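Local coordinates for protein 3-dehydroquinate dehydratase (Geobacillus kaustophilus, PDB 2YR1) that probably catalyses the Schiff-base cis-dehydration of 3-dehydroquinate to 3-dehydroshikimate, the third step of the chorismate pathway to the aromatic amino acids, at residues A[20-25]-A[243-248]; A[104-109]-A[129-134]; A[160-165]-A[189-194]. All coordinates share one frame; numbering follows the deposited sequence.

Interaction 1 of 3, residues A[20-25]-A[243-248]; sequences PCICAP and DDVRTV
In the (beta/alpha)8 TIM barrel of this type I dehydroquinase, the first barrel strand, 21-26, is covered on its outer side by the last helix, 242-256, and Ile-22 is the strand residue that meets Val-245 and Arg-246. The CA atoms of Ile-22 and Val-245 lie 8.4 Å apart, a gap bridged wholly by side chains, without a hydrogen bond. Ile-22 directs its CB at the helix. With CG1 anti to its carbonyl carbon (chi1 -60°) and the chain extended beyond it (chi2 178°), CD1 becomes the leading atom. This methyl reaches the CG1 branch of Val-245 at 4.1 Å, a plain apolar contact. Val-245 also leans on Ile-240, and its side chain lies about 6 Å from that of Arg-216, a predicted substrate-binding residue, which places the contact close to the probable substrate pocket. Ile-22 is further enclosed by Ile-242, Leu-249 and Thr-227, which leaves its branched side chain buried between strand and helix. Other flanks of the helix, through Asp-244, Thr-247 and Val-248, pack against the second subunit; helix 242-256 thus joins the barrel wall to the dimer interface. Arg-246 closes the outer margin of the contact. Its chain, straight from CG to NE, passes obliquely across the end of Ile-22, while NH2 makes a weak hydrogen bond to the carbonyl oxygen of Gln-45. The same Ile-22 CD1 touches the aliphatic part of the arginine at CG, 3.9 Å away, and sits over one face of the guanidinium, 3.9 Å from NH1.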
loop_
_atom_site.group_PDB
_atom_site.type_symbol
_atom_site.label_atom_id
_atom_site.label_comp_id
_atom_site.label_asym_id
_atom_site.label_seq_id
_atom_site.Cartn_x
_atom_site.Cartn_y
_atom_site.Cartn_z
ATOM N N PRO A 20 -6.370 -13.002 -0.335
ATOM C CA PRO A 20 -6.145 -12.611 -1.726
ATOM C C PRO A 20 -5.502 -13.816 -2.456
ATOM O O PRO A 20 -4.809 -14.621 -1.839
ATOM C CB PRO A 20 -5.222 -11.380 -1.615
ATOM C CG PRO A 20 -4.733 -11.346 -0.192
ATOM C CD PRO A 20 -5.800 -12.036 0.623
ATOM N N CYS A 21 -5.775 -13.989 -3.743
ATOM C CA CYS A 21 -5.164 -15.105 -4.476
ATOM C C CYS A 21 -3.944 -14.655 -5.254
ATOM O O CYS A 21 -3.925 -13.557 -5.811
ATOM C CB CYS A 21 -6.158 -15.734 -5.447
ATOM S SG CYS A 21 -7.482 -16.554 -4.606
ATOM N N ILE A 22 -2.920 -15.499 -5.270
ATOM C CA ILE A 22 -1.702 -15.194 -5.997
ATOM C C ILE A 22 -1.665 -16.015 -7.281
ATOM O O ILE A 22 -1.713 -17.255 -7.239
ATOM C CB ILE A 22 -0.436 -15.551 -5.183
ATOM C CG1 ILE A 22 -0.408 -14.771 -3.869
ATOM C CG2 ILE A 22 0.781 -15.244 -6.005
ATOM C CD1 ILE A 22 0.773 -15.097 -2.966
ATOM N N CYS A 23 -1.580 -15.330 -8.414
ATOM C CA CYS A 23 -1.489 -16.004 -9.709
ATOM C C CYS A 23 -0.056 -15.886 -10.268
ATOM O O CYS A 23 0.526 -14.799 -10.272
ATOM C CB CYS A 23 -2.461 -15.374 -10.713
ATOM S SG CYS A 23 -2.393 -16.180 -12.351
ATOM N N ALA A 24 0.505 -16.997 -10.752
ATOM C CA ALA A 24 1.861 -16.969 -11.302
ATOM C C ALA A 24 1.847 -17.363 -12.781
ATOM O O ALA A 24 1.285 -18.387 -13.150
ATOM C CB ALA A 24 2.765 -17.916 -10.501
ATOM N N PRO A 25 2.485 -16.559 -13.644
ATOM C CA PRO A 25 2.499 -16.880 -15.067
ATOM C C PRO A 25 3.560 -17.896 -15.470
ATOM O O PRO A 25 4.606 -18.000 -14.854
ATOM C CB PRO A 25 2.780 -15.536 -15.702
ATOM C CG PRO A 25 3.820 -14.995 -14.757
ATOM C CD PRO A 25 3.174 -15.278 -13.406
ATOM N N ASP A 243 7.508 -15.189 -3.047
ATOM C CA ASP A 243 7.899 -15.259 -1.638
ATOM C C ASP A 243 7.800 -13.897 -0.946
ATOM O O ASP A 243 7.381 -13.800 0.211
ATOM C CB ASP A 243 9.331 -15.802 -1.513
ATOM C CG ASP A 243 9.412 -17.295 -1.798
ATOM O OD1 ASP A 243 8.446 -18.022 -1.457
ATOM O OD2 ASP A 243 10.443 -17.742 -2.350
ATOM N N ASP A 244 8.191 -12.842 -1.653
ATOM C CA ASP A 244 8.116 -11.505 -1.079
ATOM C C ASP A 244 6.660 -11.034 -1.007
ATOM O O ASP A 244 6.275 -10.327 -0.081
ATOM C CB ASP A 244 8.993 -10.537 -1.879
ATOM C CG ASP A 244 10.485 -10.900 -1.799
ATOM O OD1 ASP A 244 10.983 -11.141 -0.686
ATOM O OD2 ASP A 244 11.161 -10.945 -2.842
ATOM N N VAL A 245 5.842 -11.438 -1.972
ATOM C CA VAL A 245 4.431 -11.067 -1.947
ATOM C C VAL A 245 3.772 -11.670 -0.703
ATOM O O VAL A 245 3.048 -10.981 0.023
ATOM C CB VAL A 245 3.707 -11.555 -3.215
ATOM C CG1 VAL A 245 2.225 -11.308 -3.097
ATOM C CG2 VAL A 245 4.237 -10.792 -4.427
ATOM N N ARG A 246 4.044 -12.956 -0.455
ATOM C CA ARG A 246 3.506 -13.675 0.711
ATOM C C ARG A 246 3.926 -12.997 2.022
ATOM O O ARG A 246 3.125 -12.840 2.939
ATOM C CB ARG A 246 4.012 -15.131 0.741
ATOM C CG ARG A 246 3.545 -16.016 -0.407
ATOM C CD ARG A 246 4.234 -17.382 -0.322
ATOM N NE ARG A 246 3.819 -18.323 -1.361
ATOM C CZ ARG A 246 2.559 -18.696 -1.556
ATOM N NH1 ARG A 246 1.596 -18.194 -0.784
ATOM N NH2 ARG A 246 2.263 -19.580 -2.502
ATOM N N THR A 247 5.191 -12.613 2.102
ATOM C CA THR A 247 5.718 -11.947 3.296
ATOM C C THR A 247 4.868 -10.722 3.641
ATOM O O THR A 247 4.376 -10.578 4.765
ATOM C CB THR A 247 7.179 -11.478 3.063
ATOM O OG1 THR A 247 8.018 -12.621 2.873
ATOM C CG2 THR A 247 7.691 -10.659 4.243
ATOM N N VAL A 248 4.700 -9.839 2.663
ATOM C CA VAL A 248 3.930 -8.606 2.868
ATOM C C VAL A 248 2.454 -8.863 3.140
ATOM O O VAL A 248 1.844 -8.239 4.028
ATOM C CB VAL A 248 4.094 -7.664 1.637
ATOM C CG1 VAL A 248 3.238 -6.444 1.781
ATOM C CG2 VAL A 248 5.575 -7.268 1.498
#

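Interaction 2 of 3, residues A[104-109]-A[129-134]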
loop_
_atom_site.group_PDB
_atom_site.type_symbol
_atom_site.label_atom_id
_atom_site.label_comp_id
_atom_site.label_asym_id
_atom_site.label_seq_id
_atom_site.Cartn_x
_atom_site.Cartn_y
_atom_site.Cartn_z
ATOM N N ARG A 104 -11.247 -20.585 -31.852
ATOM C CA ARG A 104 -11.400 -21.991 -32.161
ATOM C C ARG A 104 -10.472 -22.756 -31.233
ATOM O O ARG A 104 -10.841 -23.798 -30.682
ATOM C CB ARG A 104 -11.042 -22.236 -33.628
ATOM C CG ARG A 104 -12.064 -23.047 -34.389
ATOM C CD ARG A 104 -11.902 -22.839 -35.894
ATOM N NE ARG A 104 -10.543 -23.118 -36.354
ATOM C CZ ARG A 104 -9.785 -22.246 -37.013
ATOM N NH1 ARG A 104 -10.256 -21.035 -37.294
ATOM N NH2 ARG A 104 -8.557 -22.580 -37.389
ATOM N N LEU A 105 -9.267 -22.220 -31.042
ATOM C CA LEU A 105 -8.289 -22.852 -30.162
ATOM C C LEU A 105 -8.801 -22.764 -28.733
ATOM O O LEU A 105 -8.660 -23.710 -27.951
ATOM C CB LEU A 105 -6.937 -22.137 -30.260
ATOM C CG LEU A 105 -5.667 -22.956 -30.032
ATOM C CD1 LEU A 105 -4.477 -21.995 -29.971
ATOM C CD2 LEU A 105 -5.760 -23.762 -28.754
ATOM N N ILE A 106 -9.395 -21.625 -28.384
ATOM C CA ILE A 106 -9.920 -21.464 -27.033
ATOM C C ILE A 106 -11.013 -22.513 -26.808
ATOM O O ILE A 106 -11.058 -23.167 -25.774
ATOM C CB ILE A 106 -10.502 -20.047 -26.812
ATOM C CG1 ILE A 106 -9.383 -19.005 -26.848
ATOM C CG2 ILE A 106 -11.210 -19.981 -25.467
ATOM C CD1 ILE A 106 -9.887 -17.563 -26.825
ATOM N N GLU A 107 -11.882 -22.694 -27.795
ATOM C CA GLU A 107 -12.950 -23.678 -27.656
ATOM C C GLU A 107 -12.350 -25.058 -27.511
ATOM O O GLU A 107 -12.681 -25.810 -26.589
ATOM C CB GLU A 107 -13.884 -23.642 -28.866
ATOM C CG GLU A 107 -15.158 -24.438 -28.634
ATOM C CD GLU A 107 -16.102 -24.360 -29.807
ATOM O OE1 GLU A 107 -15.857 -25.084 -30.802
ATOM O OE2 GLU A 107 -17.073 -23.566 -29.738
ATOM N N ALA A 108 -11.443 -25.390 -28.422
ATOM C CA ALA A 108 -10.785 -26.684 -28.389
ATOM C C ALA A 108 -10.109 -26.887 -27.046
ATOM O O ALA A 108 -10.152 -27.976 -26.486
ATOM C CB ALA A 108 -9.764 -26.772 -29.502
ATOM N N ILE A 109 -9.485 -25.837 -26.523
ATOM C CA ILE A 109 -8.803 -25.956 -25.238
ATOM C C ILE A 109 -9.817 -26.061 -24.103
ATOM O O ILE A 109 -9.594 -26.787 -23.142
ATOM C CB ILE A 109 -7.828 -24.755 -24.989
ATOM C CG1 ILE A 109 -7.057 -24.970 -23.692
ATOM C CG2 ILE A 109 -8.591 -23.462 -24.840
ATOM C CD1 ILE A 109 -6.244 -26.241 -23.673
ATOM N N ALA A 129 -19.525 -12.688 -26.745
ATOM C CA ALA A 129 -20.628 -13.629 -26.586
ATOM C C ALA A 129 -20.142 -14.989 -27.073
ATOM O O ALA A 129 -20.325 -16.010 -26.405
ATOM C CB ALA A 129 -21.831 -13.172 -27.406
ATOM N N ASP A 130 -19.502 -14.982 -28.238
ATOM C CA ASP A 130 -18.957 -16.194 -28.841
ATOM C C ASP A 130 -18.130 -16.955 -27.810
ATOM O O ASP A 130 -18.415 -18.110 -27.499
ATOM C CB ASP A 130 -18.075 -15.827 -30.034
ATOM C CG ASP A 130 -17.939 -16.962 -31.031
ATOM O OD1 ASP A 130 -17.755 -18.121 -30.600
ATOM O OD2 ASP A 130 -18.008 -16.682 -32.249
ATOM N N VAL A 131 -17.103 -16.310 -27.272
ATOM C CA VAL A 131 -16.272 -16.972 -26.269
ATOM C C VAL A 131 -17.073 -17.225 -24.991
ATOM O O VAL A 131 -16.863 -18.223 -24.296
ATOM C CB VAL A 131 -15.024 -16.136 -25.944
ATOM C CG1 VAL A 131 -14.409 -16.612 -24.644
ATOM C CG2 VAL A 131 -14.012 -16.270 -27.076
ATOM N N ARG A 132 -18.006 -16.329 -24.701
ATOM C CA ARG A 132 -18.849 -16.457 -23.523
ATOM C C ARG A 132 -19.538 -17.830 -23.481
ATOM O O ARG A 132 -19.415 -18.574 -22.510
ATOM C CB ARG A 132 -19.910 -15.350 -23.523
ATOM C CG ARG A 132 -20.584 -15.071 -22.181
ATOM C CD ARG A 132 -20.417 -16.213 -21.210
ATOM N NE ARG A 132 -19.756 -15.771 -19.993
ATOM C CZ ARG A 132 -19.177 -16.579 -19.110
ATOM N NH1 ARG A 132 -19.161 -17.889 -19.308
ATOM N NH2 ARG A 132 -18.636 -16.070 -18.011
ATOM N N ARG A 133 -20.268 -18.179 -24.531
ATOM C CA ARG A 133 -20.954 -19.457 -24.513
ATOM C C ARG A 133 -19.991 -20.616 -24.630
ATOM O O ARG A 133 -20.186 -21.673 -24.043
ATOM C CB ARG A 133 -22.045 -19.480 -25.588
ATOM C CG ARG A 133 -23.231 -18.583 -25.178
ATOM C CD ARG A 133 -23.352 -18.565 -23.630
ATOM N NE ARG A 133 -24.315 -17.602 -23.097
ATOM C CZ ARG A 133 -24.254 -17.100 -21.863
ATOM N NH1 ARG A 133 -23.274 -17.469 -21.045
ATOM N NH2 ARG A 133 -25.169 -16.236 -21.444
ATOM N N MET A 134 -18.912 -20.379 -25.352
ATOM C CA MET A 134 -17.885 -21.373 -25.538
ATOM C C MET A 134 -17.372 -21.797 -24.163
ATOM O O MET A 134 -17.154 -22.981 -23.901
ATOM C CB MET A 134 -16.773 -20.736 -26.364
ATOM C CG MET A 134 -15.657 -21.636 -26.789
ATOM S SD MET A 134 -14.322 -20.564 -27.364
ATOM C CE MET A 134 -15.020 -19.926 -28.909
#
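Helix segments 104-109 and 129-134 run side by side in nearly the same direction, their axes 10° apart in angle and 10.1 Å at closest approach, as expected of successive outer helices of a TIM barrel; Glu-107 and Met-134 bring their CA atoms to 5.8 Å. Met-134 fills the groove between them. Its CG stands anti to the backbone N (chi1 -174°), which sends the chain toward the other helix before it bends at the thioether (chi3 -71°). CG lies against the aliphatic stem of Glu-107, 3.4 Å from CB, and SD settles over the backbone there, 3.3 Å from the Glu-107 N. On the barrel side Ile-106 crosses the methionine at about a right angle, its CG2 3.7 Å from SD, while CD1, on the other branch, meets Val-131 CG2 at 4.3 Å. Ile-106 and Val-131 both rest on Tyr-120 of strand 117-121, tying the pair of helices to the sheet. The carboxylate of Glu-107 turns outward to a salt bridge with Arg-111 of its own helix. No hydrogen bond links the two segments: the contact between them is one of shape and dispersion, with the polarisable sulfur and the methylene groups of a glutamate supplying the close fit.

Interaction 3 of 3, residues A[160-165]-A[189-194]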
loop_
_atom_site.group_PDB
_atom_site.type_symbol
_atom_site.label_atom_id
_atom_site.label_comp_id
_atom_site.label_asym_id
_atom_site.label_seq_id
_atom_site.Cartn_x
_atom_site.Cartn_y
_atom_site.Cartn_z
ATOM N N ALA A 160 -15.841 2.372 -16.293
ATOM C CA ALA A 160 -16.669 1.972 -17.426
ATOM C C ALA A 160 -16.216 0.627 -18.006
ATOM O O ALA A 160 -17.050 -0.232 -18.314
ATOM C CB ALA A 160 -16.637 3.055 -18.510
ATOM N N ASP A 161 -14.901 0.429 -18.141
ATOM C CA ASP A 161 -14.374 -0.843 -18.647
ATOM C C ASP A 161 -14.851 -2.026 -17.825
ATOM O O ASP A 161 -15.281 -3.037 -18.367
ATOM C CB ASP A 161 -12.832 -0.870 -18.641
ATOM C CG ASP A 161 -12.222 -0.000 -19.719
ATOM O OD1 ASP A 161 -12.801 0.102 -20.828
ATOM O OD2 ASP A 161 -11.139 0.568 -19.461
ATOM N N MET A 162 -14.765 -1.902 -16.504
ATOM C CA MET A 162 -15.167 -2.985 -15.632
ATOM C C MET A 162 -16.684 -3.185 -15.644
ATOM O O MET A 162 -17.168 -4.305 -15.550
ATOM C CB MET A 162 -14.659 -2.734 -14.204
ATOM C CG MET A 162 -13.161 -2.993 -14.054
ATOM S SD MET A 162 -12.477 -2.694 -12.421
ATOM C CE MET A 162 -12.308 -0.878 -12.414
ATOM N N ARG A 163 -17.438 -2.101 -15.752
ATOM C CA ARG A 163 -18.885 -2.244 -15.785
ATOM C C ARG A 163 -19.278 -3.011 -17.042
ATOM O O ARG A 163 -20.131 -3.886 -16.992
ATOM C CB ARG A 163 -19.571 -0.874 -15.769
ATOM C CG ARG A 163 -19.454 -0.144 -14.441
ATOM C CD ARG A 163 -20.725 0.630 -14.140
ATOM N NE ARG A 163 -20.868 1.795 -15.001
ATOM C CZ ARG A 163 -22.031 2.238 -15.475
ATOM N NH1 ARG A 163 -23.156 1.605 -15.172
ATOM N NH2 ARG A 163 -22.068 3.313 -16.250
ATOM N N GLN A 164 -18.629 -2.690 -18.159
ATOM C CA GLN A 164 -18.916 -3.327 -19.442
ATOM C C GLN A 164 -18.518 -4.806 -19.434
ATOM O O GLN A 164 -19.226 -5.656 -19.985
ATOM C CB GLN A 164 -18.177 -2.584 -20.559
ATOM C CG GLN A 164 -18.792 -2.746 -21.938
ATOM C CD GLN A 164 -19.996 -1.847 -22.135
ATOM O OE1 GLN A 164 -21.026 -2.010 -21.479
ATOM N NE2 GLN A 164 -19.865 -0.878 -23.032
ATOM N N ALA A 165 -17.378 -5.110 -18.820
ATOM C CA ALA A 165 -16.918 -6.485 -18.745
ATOM C C ALA A 165 -18.025 -7.317 -18.090
ATOM O O ALA A 165 -18.372 -8.395 -18.571
ATOM C CB ALA A 165 -15.635 -6.565 -17.934
ATOM N N LEU A 189 -6.352 2.577 -7.861
ATOM C CA LEU A 189 -6.961 2.037 -6.635
ATOM C C LEU A 189 -8.367 2.613 -6.441
ATOM O O LEU A 189 -9.298 1.907 -6.042
ATOM C CB LEU A 189 -6.083 2.359 -5.418
ATOM C CG LEU A 189 -4.696 1.705 -5.406
ATOM C CD1 LEU A 189 -3.943 2.116 -4.143
ATOM C CD2 LEU A 189 -4.833 0.192 -5.474
ATOM N N GLN A 190 -8.527 3.897 -6.738
ATOM C CA GLN A 190 -9.839 4.541 -6.595
ATOM C C GLN A 190 -10.848 3.861 -7.511
ATOM O O GLN A 190 -11.985 3.616 -7.127
ATOM C CB GLN A 190 -9.760 6.020 -6.979
ATOM C CG GLN A 190 -8.819 6.850 -6.141
ATOM C CD GLN A 190 -8.342 8.092 -6.885
ATOM O OE1 GLN A 190 -9.155 8.864 -7.408
ATOM N NE2 GLN A 190 -7.021 8.291 -6.936
ATOM N N ALA A 191 -10.455 3.607 -8.753
ATOM C CA ALA A 191 -11.365 2.951 -9.684
ATOM C C ALA A 191 -11.706 1.545 -9.194
ATOM O O ALA A 191 -12.823 1.066 -9.388
ATOM C CB ALA A 191 -10.747 2.868 -11.085
ATOM N N THR A 192 -10.729 0.871 -8.601
ATOM C CA THR A 192 -10.949 -0.482 -8.116
ATOM C C THR A 192 -12.015 -0.466 -7.033
ATOM O O THR A 192 -12.990 -1.223 -7.095
ATOM C CB THR A 192 -9.651 -1.075 -7.542
ATOM O OG1 THR A 192 -8.639 -1.050 -8.565
ATOM C CG2 THR A 192 -9.874 -2.510 -7.073
ATOM N N GLU A 193 -11.819 0.414 -6.054
ATOM C CA GLU A 193 -12.745 0.564 -4.936
ATOM C C GLU A 193 -14.138 0.999 -5.403
ATOM O O GLU A 193 -15.163 0.540 -4.878
ATOM C CB GLU A 193 -12.169 1.583 -3.925
ATOM C CG GLU A 193 -13.015 1.797 -2.656
ATOM C CD GLU A 193 -13.232 0.520 -1.833
ATOM O OE1 GLU A 193 -12.277 -0.264 -1.643
ATOM O OE2 GLU A 193 -14.368 0.302 -1.359
ATOM N N GLU A 194 -14.194 1.895 -6.374
ATOM C CA GLU A 194 -15.510 2.303 -6.874
ATOM C C GLU A 194 -16.178 1.143 -7.605
ATOM O O GLU A 194 -17.367 0.899 -7.428
ATOM C CB GLU A 194 -15.396 3.491 -7.807
ATOM C CG GLU A 194 -15.278 4.788 -7.082
ATOM C CD GLU A 194 -14.928 5.936 -7.999
ATOM O OE1 GLU A 194 -15.046 5.776 -9.236
ATOM O OE2 GLU A 194 -14.528 7.000 -7.479
#
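Met-162, in segment 160-165 of helix 155-167, meets Ala-191 and alone spans the gap to 189-194 of the next outer helix, 182-198, its CA 9.0 Å from that of Thr-192. The methionine leaves its helix with CG beside the backbone N, extends to SD, then turns at the thioether (chi3 -79°), which swings CE onto Ala-191. CE lies 3.6 Å from the carbonyl O of Ala-191 and 4.3 Å from its CB, touching both backbone and methyl. Val-175 of strand 172-177 and Ala-195 and Leu-199 also pack on Met-162, so the chain is wedged between two helices and the sheet. Farther along the first segment, Ala-165 rests on Ala-173, which seats helix 155-167 on the same strand. Thr-192 turns its CB away and hydrogen-bonds through OG1 to Leu-188 O and Thr-205 OG1. The side chain of Met-162 is about 7 Å from that of Lys-174, the predicted Schiff-base lysine. Lacking any hydrogen bond across it, the contact is a van der Waals one, a methionine methyl packed against a backbone carbonyl oxygen and an alanine methyl in the layer outside the probable catalytic strand.

Overall arrangement
The three contacts are spread around one TIM barrel. Interaction 1 joins its first strand to its last helix, across 217 intervening residues, and so brings the two ends of the barrel fold together. Interactions 2 and 3 fall between those ends, one after the other along the chain, and each pairs consecutive outer helices: 99-112 with 127-137, then 155-167 with 182-198. Interactions 1 and 2 lie on opposite sides of the chain's centre, their centres about 29 Å apart; the centres of 2 and 3 are about 25 Å apart and those of 1 and 3 about 23 Å. None touch; the parallel sheet connects them. Interactions 1 and 3 also border the second subunit of the homodimer, whereas interaction 2 does not.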